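Local coordinates for protein probable transcriptional regulator (Pseudomonas aeruginosa PAO1, PDB 2GEN) that probably binds operator DNA through an N-terminal helix-turn-helix domain and regulates transcription, as members of the TetR family do, at residues Ala18-Glu22 with His23-Ala27; Asn50-Arg53 with Ile54-Glu57; Pro99-Ala102 with Arg103-His107; Ala137-Arg140 with Ala141-Leu144. All blocks are in the same frame, centred on the assembly; numbering follows the deposited sequence.

Contacts 1, 2 and 3 meet around Phe104, which touches Phe20, Val25 and His55, so the end of helix 9-23, the start of helix 51-76 and the start of helix 99-114 pack together where the predicted DNA-binding domain probably meets the rest of the chain. Contact 3 sends several apolar side chains inward, whereas contacts 1 and 2 mix buried residues with exposed polar ones. Contact 4 is a surface turn, its centre about 45 Å from that of contact 1, on the opposite side of the chain's centre. Contacts 1 and 4 end helices with glycines of positive phi; contacts 2 and 3 begin helices, and each carries an Arg-acid salt bridge.

Contact 1 (Ala18-Glu22 with His23-Ala27); sequences ACFSE and HGVDA
Phe20 and Val25 carry the apolar part of this helix end. The CG2 methyl of Val25 lies over one face of the Phe20 ring, 4.2 Å from its centroid, a CH-pi contact displaced toward the CG side, where Val25 CG2 and Phe20 CG are 3.8 Å apart. With CG2 anti to its own carbonyl carbon, Val25 turns this branch to the phenyl while CG1 packs on His55. A second CH-pi contact joins sequence neighbours: Glu22 CG sits over the His23 ring, 3.7 Å from its centroid. The Glu22 chain runs out extended with CG anti to the backbone N (chi1 -176°), alongside the imidazole, and its carboxylate is stacked only 18° from the ring plane. Glu22 OE1 is engaged by Arg36 in a salt bridge, which anchors the acid to helix 30-37. Backbone bonds then close helix 9-23. His23 N gives a nearly straight bond of 2.9 Å to Cys19 O, while Gly24 N reaches Phe20 O at 2.8 Å with a bent, weak geometry. Gly24 breaks the helix with a phi of 89°, a conformation in which a CB would press against the carbonyl O of His23. The chain thereby enters the link to helix 30-37, the first helix of the predicted helix-turn-helix of this TetR-family domain. Further polar ties hold the link: Gly24 O accepts from Thr28 OG1, Val25 O from Lys51 NZ, and Asp26 OD1 pairs with Arg111 of helix 99-114.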
ATOM      1  N   ALA A  18     -15.595 -16.038  -0.668  1.00 29.99           N
ATOM      2  CA  ALA A  18     -15.549 -16.795  -1.916  1.00 31.52           C
ATOM      3  C   ALA A  18     -16.399 -16.107  -3.001  1.00 32.35           C
ATOM      4  O   ALA A  18     -15.951 -15.960  -4.143  1.00 32.88           O
ATOM      5  CB  ALA A  18     -16.039 -18.219  -1.670  1.00 31.42           C
ATOM      6  N   CYS A  19     -17.594 -15.647  -2.615  1.00 33.55           N
ATOM      7  CA  CYS A  19     -18.488 -14.926  -3.537  1.00 34.11           C
ATOM      8  C   CYS A  19     -17.848 -13.637  -4.015  1.00 34.12           C
ATOM      9  O   CYS A  19     -17.790 -13.381  -5.215  1.00 34.17           O
ATOM     10  CB  CYS A  19     -19.842 -14.620  -2.873  1.00 34.47           C
ATOM     11  SG  CYS A  19     -20.867 -16.050  -2.500  1.00 37.89           S
ATOM     12  N   PHE A  20     -17.345 -12.834  -3.070  1.00 34.30           N
ATOM     13  CA  PHE A  20     -16.717 -11.552  -3.385  1.00 34.50           C
ATOM     14  C   PHE A  20     -15.541 -11.696  -4.344  1.00 35.07           C
ATOM     15  O   PHE A  20     -15.348 -10.865  -5.224  1.00 35.13           O
ATOM     16  CB  PHE A  20     -16.224 -10.843  -2.114  1.00 34.19           C
ATOM     17  CG  PHE A  20     -17.310 -10.355  -1.199  1.00 33.71           C
ATOM     18  CD1 PHE A  20     -18.609 -10.152  -1.648  1.00 33.58           C
ATOM     19  CD2 PHE A  20     -17.006 -10.049   0.123  1.00 32.30           C
ATOM     20  CE1 PHE A  20     -19.599  -9.686  -0.785  1.00 31.45           C
ATOM     21  CE2 PHE A  20     -17.964  -9.577   0.999  1.00 32.08           C
ATOM     22  CZ  PHE A  20     -19.294  -9.383   0.541  1.00 33.45           C
ATOM     23  N   SER A  21     -14.752 -12.753  -4.151  1.00 36.25           N
ATOM     24  CA  SER A  21     -13.537 -12.994  -4.934  1.00 37.67           C
ATOM     25  C   SER A  21     -13.876 -13.410  -6.355  1.00 38.72           C
ATOM     26  O   SER A  21     -13.230 -12.973  -7.290  1.00 38.22           O
ATOM     27  CB  SER A  21     -12.673 -14.073  -4.269  1.00 37.48           C
ATOM     28  OG  SER A  21     -12.370 -13.684  -2.941  1.00 38.12           O
ATOM     29  N   GLU A  22     -14.915 -14.231  -6.482  1.00 40.25           N
ATOM     30  CA  GLU A  22     -15.359 -14.774  -7.767  1.00 42.73           C
ATOM     31  C   GLU A  22     -16.130 -13.743  -8.596  1.00 42.81           C
ATOM     32  O   GLU A  22     -15.883 -13.585  -9.799  1.00 43.36           O
ATOM     33  CB  GLU A  22     -16.220 -16.003  -7.508  1.00 42.39           C
ATOM     34  CG  GLU A  22     -16.695 -16.747  -8.761  1.00 45.14           C
ATOM     35  CD  GLU A  22     -17.118 -18.189  -8.462  1.00 45.59           C
ATOM     36  OE1 GLU A  22     -17.008 -18.626  -7.285  1.00 49.76           O
ATOM     37  OE2 GLU A  22     -17.550 -18.886  -9.411  1.00 51.70           O
ATOM     38  N   HIS A  23     -17.056 -13.035  -7.952  1.00 43.39           N
ATOM     39  CA  HIS A  23     -17.990 -12.174  -8.670  1.00 43.66           C
ATOM     40  C   HIS A  23     -17.730 -10.682  -8.482  1.00 43.06           C
ATOM     41  O   HIS A  23     -18.264  -9.851  -9.232  1.00 42.53           O
ATOM     42  CB  HIS A  23     -19.435 -12.529  -8.274  1.00 44.51           C
ATOM     43  CG  HIS A  23     -19.765 -13.978  -8.465  1.00 47.35           C
ATOM     44  ND1 HIS A  23     -19.780 -14.581  -9.708  1.00 50.46           N
ATOM     45  CD2 HIS A  23     -20.074 -14.948  -7.573  1.00 49.62           C
ATOM     46  CE1 HIS A  23     -20.079 -15.861  -9.570  1.00 50.42           C
ATOM     47  NE2 HIS A  23     -20.265 -16.108  -8.285  1.00 51.56           N
ATOM     48  N   GLY A  24     -16.888 -10.341  -7.505  1.00 41.44           N
ATOM     49  CA  GLY A  24     -16.704  -8.953  -7.126  1.00 40.21           C
ATOM     50  C   GLY A  24     -17.726  -8.601  -6.069  1.00 39.39           C
ATOM     51  O   GLY A  24     -18.762  -9.255  -5.955  1.00 39.09           O
ATOM     52  N   VAL A  25     -17.437  -7.566  -5.291  1.00 39.10           N
ATOM     53  CA  VAL A  25     -18.285  -7.187  -4.167  1.00 38.95           C
ATOM     54  C   VAL A  25     -19.657  -6.691  -4.626  1.00 39.48           C
ATOM     55  O   VAL A  25     -20.694  -7.174  -4.151  1.00 39.07           O
ATOM     56  CB  VAL A  25     -17.582  -6.149  -3.267  1.00 39.16           C
ATOM     57  CG1 VAL A  25     -18.576  -5.474  -2.309  1.00 38.08           C
ATOM     58  CG2 VAL A  25     -16.448  -6.842  -2.484  1.00 38.15           C
ATOM     59  N   ASP A  26     -19.650  -5.726  -5.548  1.00 39.91           N
ATOM     60  CA  ASP A  26     -20.886  -5.088  -5.990  1.00 40.50           C
ATOM     61  C   ASP A  26     -21.827  -6.089  -6.666  1.00 40.33           C
ATOM     62  O   ASP A  26     -23.031  -6.084  -6.386  1.00 40.86           O
ATOM     63  CB  ASP A  26     -20.576  -3.851  -6.849  1.00 41.22           C
ATOM     64  CG  ASP A  26     -20.002  -2.683  -6.015  1.00 43.15           C
ATOM     65  OD1 ASP A  26     -20.368  -2.534  -4.825  1.00 46.25           O
ATOM     66  OD2 ASP A  26     -19.186  -1.900  -6.545  1.00 46.64           O
ATOM     67  N   ALA A  27     -21.281  -6.986  -7.485  1.00 39.92           N
ATOM     68  CA  ALA A  27     -22.095  -8.022  -8.153  1.00 39.21           C
ATOM     69  C   ALA A  27     -22.555  -9.194  -7.268  1.00 38.68           C
ATOM     70  O   ALA A  27     -23.396 -10.005  -7.694  1.00 39.31           O
ATOM     71  CB  ALA A  27     -21.380  -8.548  -9.399  1.00 39.62           C
TER

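Contact 2 (Asn50-Arg53 with Ile54-Glu57); sequences NKER and IHGE
Ile54 N donates to Asn50 O over 3.0 Å in a nearly straight bond, the first regular turn of helix 51-76, and Ile54 CG1 lies 3.3 Å from the same Asn50 O. Asn50 also holds that turn from its side chain: OD1 accepts from Arg53 N at 3.1 Å, the capping bond of an N-cap residue. The Ile54 side chain also packs on Leu13 and Ala16 of helix 9-23. His55 N follows, bonded to Lys51 O. The imidazole leads away from the first turn toward helix 99-114, where it meets Phe104 edge-to-face, while a water bridges back to the preceding turn: it lies 2.8 Å from His55 ND1 and donates to Glu52 OE2 at 3.1 Å. Glu52 OE1 is salt-bridged to Arg111. Gly56 N bonds to Glu52 O. Glu57 N bonds to Arg53 O, and the two side chains lie alongside each other. Both NE and NH2 of Arg53 converge on the single atom Glu57 OE2, at 2.8 Å and 3.0 Å respectively, a side-on grip. NE uses the anti lone pair; NH2 comes nearly head-on to the C-O bond. The bend at chi2 of Glu57 (-77°) brings its carboxylate alongside the guanidinium, the planes just 7° apart. Arg120 also forms a salt bridge to OE2, and the shared carboxylate probably offsets the closeness of the two arginines. The Asn50 side chain over Arg53 N is a classic N-cap, here starting the helix that, as in other TetR-family regulators, probably connects the DNA-binding domain to the rest of the chain.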
ATOM      1  N   ASN A  50     -27.156  -7.570   6.505  1.00 36.93           N
ATOM      2  CA  ASN A  50     -27.170  -7.636   5.038  1.00 37.05           C
ATOM      3  C   ASN A  50     -25.768  -7.779   4.459  1.00 37.18           C
ATOM      4  O   ASN A  50     -24.802  -7.945   5.220  1.00 37.58           O
ATOM      5  CB  ASN A  50     -27.874  -6.411   4.426  1.00 37.39           C
ATOM      6  CG  ASN A  50     -27.274  -5.091   4.874  1.00 37.61           C
ATOM      7  OD1 ASN A  50     -26.055  -4.955   5.065  1.00 36.05           O
ATOM      8  ND2 ASN A  50     -28.129  -4.098   5.018  1.00 37.32           N
ATOM      9  N   LYS A  51     -25.664  -7.677   3.134  1.00 36.93           N
ATOM     10  CA  LYS A  51     -24.385  -7.804   2.423  1.00 36.92           C
ATOM     11  C   LYS A  51     -23.331  -6.810   2.923  1.00 36.45           C
ATOM     12  O   LYS A  51     -22.185  -7.195   3.177  1.00 35.37           O
ATOM     13  CB  LYS A  51     -24.575  -7.667   0.907  1.00 37.57           C
ATOM     14  CG  LYS A  51     -23.288  -7.856   0.127  1.00 38.91           C
ATOM     15  CD  LYS A  51     -23.472  -7.659  -1.336  1.00 39.57           C
ATOM     16  CE  LYS A  51     -23.222  -6.236  -1.772  1.00 39.84           C
ATOM     17  NZ  LYS A  51     -23.385  -6.167  -3.244  1.00 39.20           N
ATOM     18  N   GLU A  52     -23.722  -5.544   3.080  1.00 36.46           N
ATOM     19  CA  GLU A  52     -22.818  -4.505   3.587  1.00 36.55           C
ATOM     20  C   GLU A  52     -22.281  -4.781   5.002  1.00 36.39           C
ATOM     21  O   GLU A  52     -21.098  -4.524   5.286  1.00 36.83           O
ATOM     22  CB  GLU A  52     -23.486  -3.117   3.538  1.00 36.26           C
ATOM     23  CG  GLU A  52     -22.489  -1.954   3.589  1.00 37.55           C
ATOM     24  CD  GLU A  52     -21.532  -1.920   2.388  1.00 39.34           C
ATOM     25  OE1 GLU A  52     -21.871  -2.448   1.300  1.00 41.27           O
ATOM     26  OE2 GLU A  52     -20.423  -1.358   2.530  1.00 39.35           O
ATOM     27  N   ARG A  53     -23.129  -5.290   5.890  1.00 36.10           N
ATOM     28  CA  ARG A  53     -22.660  -5.619   7.233  1.00 35.55           C
ATOM     29  C   ARG A  53     -21.708  -6.825   7.188  1.00 34.89           C
ATOM     30  O   ARG A  53     -20.664  -6.817   7.835  1.00 34.19           O
ATOM     31  CB  ARG A  53     -23.795  -5.882   8.197  1.00 36.48           C
ATOM     32  CG  ARG A  53     -23.344  -5.615   9.623  1.00 39.11           C
ATOM     33  CD  ARG A  53     -23.512  -6.845  10.409  1.00 42.84           C
ATOM     34  NE  ARG A  53     -22.902  -6.759  11.734  1.00 44.49           N
ATOM     35  CZ  ARG A  53     -23.478  -6.189  12.787  1.00 45.52           C
ATOM     36  NH1 ARG A  53     -24.659  -5.588  12.661  1.00 46.26           N
ATOM     37  NH2 ARG A  53     -22.856  -6.185  13.956  1.00 46.27           N
ATOM     38  N   ILE A  54     -22.081  -7.834   6.407  1.00 32.83           N
ATOM     39  CA  ILE A  54     -21.242  -9.012   6.189  1.00 31.13           C
ATOM     40  C   ILE A  54     -19.876  -8.612   5.619  1.00 30.24           C
ATOM     41  O   ILE A  54     -18.827  -9.139   6.055  1.00 29.19           O
ATOM     42  CB  ILE A  54     -21.938 -10.050   5.288  1.00 31.48           C
ATOM     43  CG1 ILE A  54     -23.115 -10.689   6.039  1.00 32.67           C
ATOM     44  CG2 ILE A  54     -20.967 -11.133   4.858  1.00 31.53           C
ATOM     45  CD1 ILE A  54     -23.988 -11.654   5.192  1.00 31.37           C
ATOM     46  N   HIS A  55     -19.894  -7.695   4.657  1.00 28.01           N
ATOM     47  CA  HIS A  55     -18.679  -7.112   4.068  1.00 28.81           C
ATOM     48  C   HIS A  55     -17.741  -6.503   5.135  1.00 28.72           C
ATOM     49  O   HIS A  55     -16.532  -6.811   5.166  1.00 28.28           O
ATOM     50  CB  HIS A  55     -19.091  -6.070   3.025  1.00 28.68           C
ATOM     51  CG  HIS A  55     -17.956  -5.375   2.354  1.00 28.25           C
ATOM     52  ND1 HIS A  55     -17.341  -4.264   2.888  1.00 28.58           N
ATOM     53  CD2 HIS A  55     -17.351  -5.605   1.167  1.00 29.78           C
ATOM     54  CE1 HIS A  55     -16.397  -3.848   2.069  1.00 30.71           C
ATOM     55  NE2 HIS A  55     -16.380  -4.647   1.017  1.00 30.44           N
ATOM     56  N   GLY A  56     -18.286  -5.667   6.015  1.00 28.45           N
ATOM     57  CA  GLY A  56     -17.491  -5.070   7.103  1.00 27.77           C
ATOM     58  C   GLY A  56     -17.024  -6.097   8.137  1.00 28.39           C
ATOM     59  O   GLY A  56     -15.899  -6.008   8.651  1.00 27.98           O
ATOM     60  N   GLU A  57     -17.864  -7.080   8.453  1.00 28.00           N
ATOM     61  CA  GLU A  57     -17.472  -8.125   9.407  1.00 28.27           C
ATOM     62  C   GLU A  57     -16.334  -8.972   8.818  1.00 28.01           C
ATOM     63  O   GLU A  57     -15.404  -9.374   9.564  1.00 26.71           O
ATOM     64  CB  GLU A  57     -18.653  -9.008   9.824  1.00 29.55           C
ATOM     65  CG  GLU A  57     -19.785  -8.253  10.593  1.00 29.77           C
ATOM     66  CD  GLU A  57     -19.458  -7.947  12.050  1.00 34.97           C
ATOM     67  OE1 GLU A  57     -18.316  -8.224  12.522  1.00 34.17           O
ATOM     68  OE2 GLU A  57     -20.345  -7.407  12.750  1.00 34.72           O
TER
HETATM   69  O   HOH W   1     -18.509  -2.453   4.686  1.00 38.97           O

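Contact 3 (Pro99-Ala102 with Arg103-His107); sequences PDWA and RFILH
Four i to i+4 backbone bonds tie the halves of this first part of helix 99-114, from Arg103 N to Pro99 O (2.9 Å) through to Leu106 N to Ala102 O (3.0 Å). Asp100 and Arg103 lie side by side on one flank. Arg103 NH1 reaches Asp100 OD1 at 2.7 Å, a salt bridge whose hydrogen bond is weak because the N-H points well off the oxygen (120°). OD1 lies near the guanidinium plane, but the carboxylate is twisted 61° against it. A bend at chi3 (-80°) swings the guanidinium back toward the helix start, where its face lies over Pro99 O; NH2 also bonds to Leu169 O of helix 150-169. In this TetR-family protein the helix packs against helices 9-23 and 51-76, which belong to or adjoin the predicted DNA-binding domain. On the inward side the Trp101 indole presents its edge to Phe104, CD1 to CD2 4.4 Å, and crosses Ile105, whose CG1 is 4.2 Å from Trp101 CD1. Trp101 NE1 is satisfied by Leu58 O of helix 51-76. Phe104 touches Leu17 of helix 9-23 and Leu58, while Ala102 and Ile105 rest on Trp94 of helix 80-97.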
ATOM      1  N   PRO A  99      -4.856 -15.724   0.395  1.00 22.93           N
ATOM      2  CA  PRO A  99      -4.609 -14.671  -0.580  1.00 23.55           C
ATOM      3  C   PRO A  99      -5.856 -13.885  -0.975  1.00 23.20           C
ATOM      4  O   PRO A  99      -5.787 -12.651  -1.143  1.00 23.42           O
ATOM      5  CB  PRO A  99      -3.997 -15.410  -1.773  1.00 23.56           C
ATOM      6  CG  PRO A  99      -4.387 -16.829  -1.587  1.00 24.26           C
ATOM      7  CD  PRO A  99      -4.467 -17.058  -0.130  1.00 24.07           C
ATOM      8  N   ASP A 100      -6.988 -14.563  -1.128  1.00 24.49           N
ATOM      9  CA  ASP A 100      -8.215 -13.827  -1.464  1.00 24.98           C
ATOM     10  C   ASP A 100      -8.631 -12.880  -0.323  1.00 24.02           C
ATOM     11  O   ASP A 100      -9.031 -11.727  -0.556  1.00 25.05           O
ATOM     12  CB  ASP A 100      -9.369 -14.776  -1.840  1.00 26.98           C
ATOM     13  CG  ASP A 100      -9.189 -15.418  -3.220  1.00 30.88           C
ATOM     14  OD1 ASP A 100      -8.527 -14.842  -4.115  1.00 34.08           O
ATOM     15  OD2 ASP A 100      -9.751 -16.521  -3.384  1.00 37.43           O
ATOM     16  N   TRP A 101      -8.540 -13.360   0.913  1.00 23.89           N
ATOM     17  CA  TRP A 101      -8.828 -12.511   2.052  1.00 23.34           C
ATOM     18  C   TRP A 101      -7.866 -11.323   2.108  1.00 23.50           C
ATOM     19  O   TRP A 101      -8.284 -10.189   2.366  1.00 24.04           O
ATOM     20  CB  TRP A 101      -8.771 -13.328   3.340  1.00 23.57           C
ATOM     21  CG  TRP A 101      -9.663 -12.854   4.429  1.00 21.97           C
ATOM     22  CD1 TRP A 101     -10.311 -11.648   4.521  1.00 24.24           C
ATOM     23  CD2 TRP A 101      -9.975 -13.573   5.621  1.00 23.69           C
ATOM     24  NE1 TRP A 101     -11.028 -11.594   5.693  1.00 23.19           N
ATOM     25  CE2 TRP A 101     -10.847 -12.761   6.388  1.00 22.54           C
ATOM     26  CE3 TRP A 101      -9.618 -14.845   6.111  1.00 24.18           C
ATOM     27  CZ2 TRP A 101     -11.374 -13.170   7.610  1.00 22.97           C
ATOM     28  CZ3 TRP A 101     -10.142 -15.268   7.340  1.00 24.99           C
ATOM     29  CH2 TRP A 101     -11.016 -14.419   8.088  1.00 24.90           C
ATOM     30  N   ALA A 102      -6.574 -11.553   1.846  1.00 23.66           N
ATOM     31  CA  ALA A 102      -5.601 -10.425   1.828  1.00 23.78           C
ATOM     32  C   ALA A 102      -5.990  -9.387   0.764  1.00 24.97           C
ATOM     33  O   ALA A 102      -5.997  -8.172   1.028  1.00 24.94           O
ATOM     34  CB  ALA A 102      -4.163 -10.935   1.571  1.00 23.39           C
ATOM     35  N   ARG A 103      -6.297  -9.866  -0.446  1.00 25.61           N
ATOM     36  CA  ARG A 103      -6.708  -8.968  -1.531  1.00 27.35           C
ATOM     37  C   ARG A 103      -7.907  -8.139  -1.086  1.00 26.77           C
ATOM     38  O   ARG A 103      -7.944  -6.920  -1.283  1.00 27.45           O
ATOM     39  CB  ARG A 103      -7.041  -9.782  -2.770  1.00 27.80           C
ATOM     40  CG  ARG A 103      -6.841  -9.026  -4.036  1.00 33.47           C
ATOM     41  CD  ARG A 103      -7.104  -9.960  -5.220  1.00 35.01           C
ATOM     42  NE  ARG A 103      -5.936 -10.797  -5.478  1.00 33.56           N
ATOM     43  CZ  ARG A 103      -5.843 -12.091  -5.207  1.00 35.67           C
ATOM     44  NH1 ARG A 103      -6.861 -12.731  -4.658  1.00 40.79           N
ATOM     45  NH2 ARG A 103      -4.714 -12.748  -5.481  1.00 38.52           N
ATOM     46  N   PHE A 104      -8.874  -8.806  -0.456  1.00 27.25           N
ATOM     47  CA  PHE A 104     -10.108  -8.157  -0.032  1.00 26.94           C
ATOM     48  C   PHE A 104      -9.779  -7.047   0.962  1.00 28.03           C
ATOM     49  O   PHE A 104     -10.239  -5.909   0.808  1.00 28.73           O
ATOM     50  CB  PHE A 104     -11.067  -9.171   0.599  1.00 26.97           C
ATOM     51  CG  PHE A 104     -12.285  -8.546   1.212  1.00 26.73           C
ATOM     52  CD1 PHE A 104     -13.398  -8.211   0.404  1.00 27.81           C
ATOM     53  CD2 PHE A 104     -12.348  -8.305   2.584  1.00 25.22           C
ATOM     54  CE1 PHE A 104     -14.523  -7.619   0.960  1.00 26.32           C
ATOM     55  CE2 PHE A 104     -13.483  -7.719   3.169  1.00 28.48           C
ATOM     56  CZ  PHE A 104     -14.589  -7.375   2.329  1.00 28.09           C
ATOM     57  N   ILE A 105      -8.952  -7.355   1.964  1.00 27.27           N
ATOM     58  CA  ILE A 105      -8.582  -6.377   2.980  1.00 29.41           C
ATOM     59  C   ILE A 105      -7.877  -5.163   2.353  1.00 29.84           C
ATOM     60  O   ILE A 105      -8.154  -4.039   2.726  1.00 30.39           O
ATOM     61  CB  ILE A 105      -7.653  -6.999   4.076  1.00 28.90           C
ATOM     62  CG1 ILE A 105      -8.457  -7.940   4.974  1.00 30.99           C
ATOM     63  CG2 ILE A 105      -7.004  -5.885   4.944  1.00 30.01           C
ATOM     64  CD1 ILE A 105      -7.586  -8.727   5.909  1.00 32.66           C
ATOM     65  N   LEU A 106      -6.974  -5.410   1.403  1.00 31.41           N
ATOM     66  CA  LEU A 106      -6.181  -4.356   0.781  1.00 33.38           C
ATOM     67  C   LEU A 106      -7.035  -3.414  -0.054  1.00 35.16           C
ATOM     68  O   LEU A 106      -6.613  -2.288  -0.338  1.00 36.23           O
ATOM     69  CB  LEU A 106      -5.039  -4.952  -0.066  1.00 33.74           C
ATOM     70  CG  LEU A 106      -3.897  -5.611   0.697  1.00 34.68           C
ATOM     71  CD1 LEU A 106      -2.866  -6.106  -0.304  1.00 37.66           C
ATOM     72  CD2 LEU A 106      -3.281  -4.634   1.701  1.00 35.93           C
ATOM     73  N   HIS A 107      -8.234  -3.849  -0.445  1.00 36.13           N
ATOM     74  CA  HIS A 107      -9.074  -3.010  -1.302  1.00 38.00           C
ATOM     75  C   HIS A 107     -10.336  -2.464  -0.636  1.00 37.65           C
ATOM     76  O   HIS A 107     -11.086  -1.696  -1.254  1.00 38.74           O
ATOM     77  CB  HIS A 107      -9.381  -3.741  -2.602  1.00 38.61           C
ATOM     78  CG  HIS A 107      -8.153  -4.050  -3.406  1.00 42.30           C
ATOM     79  ND1 HIS A 107      -7.942  -5.272  -4.011  1.00 44.66           N
ATOM     80  CD2 HIS A 107      -7.065  -3.290  -3.698  1.00 43.76           C
ATOM     81  CE1 HIS A 107      -6.784  -5.247  -4.652  1.00 46.02           C
ATOM     82  NE2 HIS A 107      -6.234  -4.056  -4.480  1.00 46.47           N
TER

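Contact 4 (Ala137-Arg140 with Ala141-Leu144); sequences AGYR and AEGL
Tyr139 and Leu144 meet across the end of helix 118-141, their CD1 atoms 3.8 Å apart, with the leucine crossing the ring obliquely. The backbone acceptors of the last turn are taken up one by one. Ala137 O receives Ala141 N at 2.8 Å, the last strong i to i+4 bond. Glu142 N is shared weakly between Gly138 O and Tyr139 O. Tyr139 O has a better donor in Leu144 N, a longer but straight bond of 3.3 Å with an N-H...O angle of 163°. Arg140 O accepts from Gly143 N at 3.0 Å; this donor stands above the carbonyl plane, 60° out of it, instead of on a lone pair. The Glu142 side chain runs alongside Tyr139, its carboxylate steeply inclined to the ring. Glu142 CG, anti to its own carbonyl carbon, comes within 3.1 Å of Gly138 O. Arg140 extends away from the turn, and its guanidinium is held by a salt bridge to Asp150 and a cation-pi contact with Phe153, both of helix 150-169. Leu144 is also joined through its backbone to Ala194 near the C-terminus. Gly143, at a phi of 77°, takes the chain out of the helix, and the bond from Leu144 N back to Tyr139 O together with that from Gly143 N to Arg140 O makes this surface helix end a Schellman motif, with Tyr139 and Leu144 as its apolar pair.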
ATOM      1  N   ALA A 137       7.825  -1.761  23.825  1.00 17.03           N
ATOM      2  CA  ALA A 137       8.266  -0.623  24.649  1.00 17.90           C
ATOM      3  C   ALA A 137       9.490  -0.936  25.539  1.00 17.65           C
ATOM      4  O   ALA A 137      10.413  -0.060  25.691  1.00 18.86           O
ATOM      5  CB  ALA A 137       7.099  -0.081  25.504  1.00 18.70           C
ATOM      6  N   GLY A 138       9.528  -2.149  26.122  1.00 16.69           N
ATOM      7  CA  GLY A 138      10.668  -2.489  27.018  1.00 16.51           C
ATOM      8  C   GLY A 138      11.952  -2.559  26.169  1.00 17.25           C
ATOM      9  O   GLY A 138      13.019  -2.048  26.534  1.00 17.09           O
ATOM     10  N   TYR A 139      11.850  -3.183  24.986  1.00 16.73           N
ATOM     11  CA  TYR A 139      13.049  -3.251  24.122  1.00 17.23           C
ATOM     12  C   TYR A 139      13.523  -1.862  23.715  1.00 17.78           C
ATOM     13  O   TYR A 139      14.723  -1.623  23.614  1.00 18.41           O
ATOM     14  CB  TYR A 139      12.770  -4.118  22.866  1.00 18.25           C
ATOM     15  CG  TYR A 139      12.375  -5.548  23.231  1.00 17.55           C
ATOM     16  CD1 TYR A 139      13.205  -6.325  24.009  1.00 17.19           C
ATOM     17  CD2 TYR A 139      11.161  -6.116  22.746  1.00 20.76           C
ATOM     18  CE1 TYR A 139      12.870  -7.698  24.346  1.00 21.77           C
ATOM     19  CE2 TYR A 139      10.817  -7.480  23.083  1.00 20.73           C
ATOM     20  CZ  TYR A 139      11.707  -8.242  23.859  1.00 23.29           C
ATOM     21  OH  TYR A 139      11.450  -9.563  24.243  1.00 24.83           O
ATOM     22  N   ARG A 140      12.576  -0.977  23.442  1.00 18.86           N
ATOM     23  CA  ARG A 140      12.899   0.387  23.013  1.00 20.89           C
ATOM     24  C   ARG A 140      13.612   1.050  24.188  1.00 19.76           C
ATOM     25  O   ARG A 140      14.658   1.701  24.015  1.00 20.07           O
ATOM     26  CB  ARG A 140      11.605   1.106  22.666  1.00 20.27           C
ATOM     27  CG  ARG A 140      11.060   0.671  21.300  1.00 25.74           C
ATOM     28  CD  ARG A 140       9.617   1.147  20.987  1.00 26.95           C
ATOM     29  NE  ARG A 140       9.438   1.290  19.521  1.00 32.59           N
ATOM     30  CZ  ARG A 140       8.266   1.463  18.905  1.00 32.65           C
ATOM     31  NH1 ARG A 140       7.132   1.492  19.577  1.00 31.14           N
ATOM     32  NH2 ARG A 140       8.234   1.610  17.597  1.00 33.86           N
ATOM     33  N   ALA A 141      13.092   0.842  25.401  1.00 19.36           N
ATOM     34  CA  ALA A 141      13.753   1.440  26.608  1.00 18.83           C
ATOM     35  C   ALA A 141      15.169   0.938  26.800  1.00 19.62           C
ATOM     36  O   ALA A 141      16.015   1.668  27.334  1.00 19.83           O
ATOM     37  CB  ALA A 141      12.934   1.188  27.894  1.00 17.68           C
ATOM     38  N   GLU A 142      15.449  -0.283  26.335  1.00 17.64           N
ATOM     39  CA  GLU A 142      16.748  -0.904  26.515  1.00 18.26           C
ATOM     40  C   GLU A 142      17.787  -0.477  25.447  1.00 17.84           C
ATOM     41  O   GLU A 142      18.934  -0.974  25.472  1.00 20.70           O
ATOM     42  CB  GLU A 142      16.574  -2.422  26.520  1.00 18.72           C
ATOM     43  CG  GLU A 142      15.774  -2.904  27.752  1.00 19.48           C
ATOM     44  CD  GLU A 142      15.214  -4.323  27.598  1.00 19.56           C
ATOM     45  OE1 GLU A 142      15.730  -5.146  26.798  1.00 21.53           O
ATOM     46  OE2 GLU A 142      14.238  -4.625  28.329  1.00 18.82           O
ATOM     47  N   GLY A 143      17.351   0.357  24.506  1.00 18.46           N
ATOM     48  CA  GLY A 143      18.221   0.925  23.479  1.00 19.69           C
ATOM     49  C   GLY A 143      18.520  -0.102  22.401  1.00 19.66           C
ATOM     50  O   GLY A 143      19.581  -0.032  21.734  1.00 21.32           O
ATOM     51  N   LEU A 144      17.617  -1.069  22.228  1.00 17.74           N
ATOM     52  CA  LEU A 144      17.888  -2.167  21.263  1.00 17.52           C
ATOM     53  C   LEU A 144      17.599  -1.772  19.827  1.00 18.59           C
ATOM     54  O   LEU A 144      17.988  -2.508  18.899  1.00 18.62           O
ATOM     55  CB  LEU A 144      17.118  -3.438  21.633  1.00 17.94           C
ATOM     56  CG  LEU A 144      17.546  -4.008  23.001  1.00 15.67           C
ATOM     57  CD1 LEU A 144      16.791  -5.286  23.243  1.00 17.10           C
ATOM     58  CD2 LEU A 144      19.059  -4.246  23.157  1.00 20.41           C
TER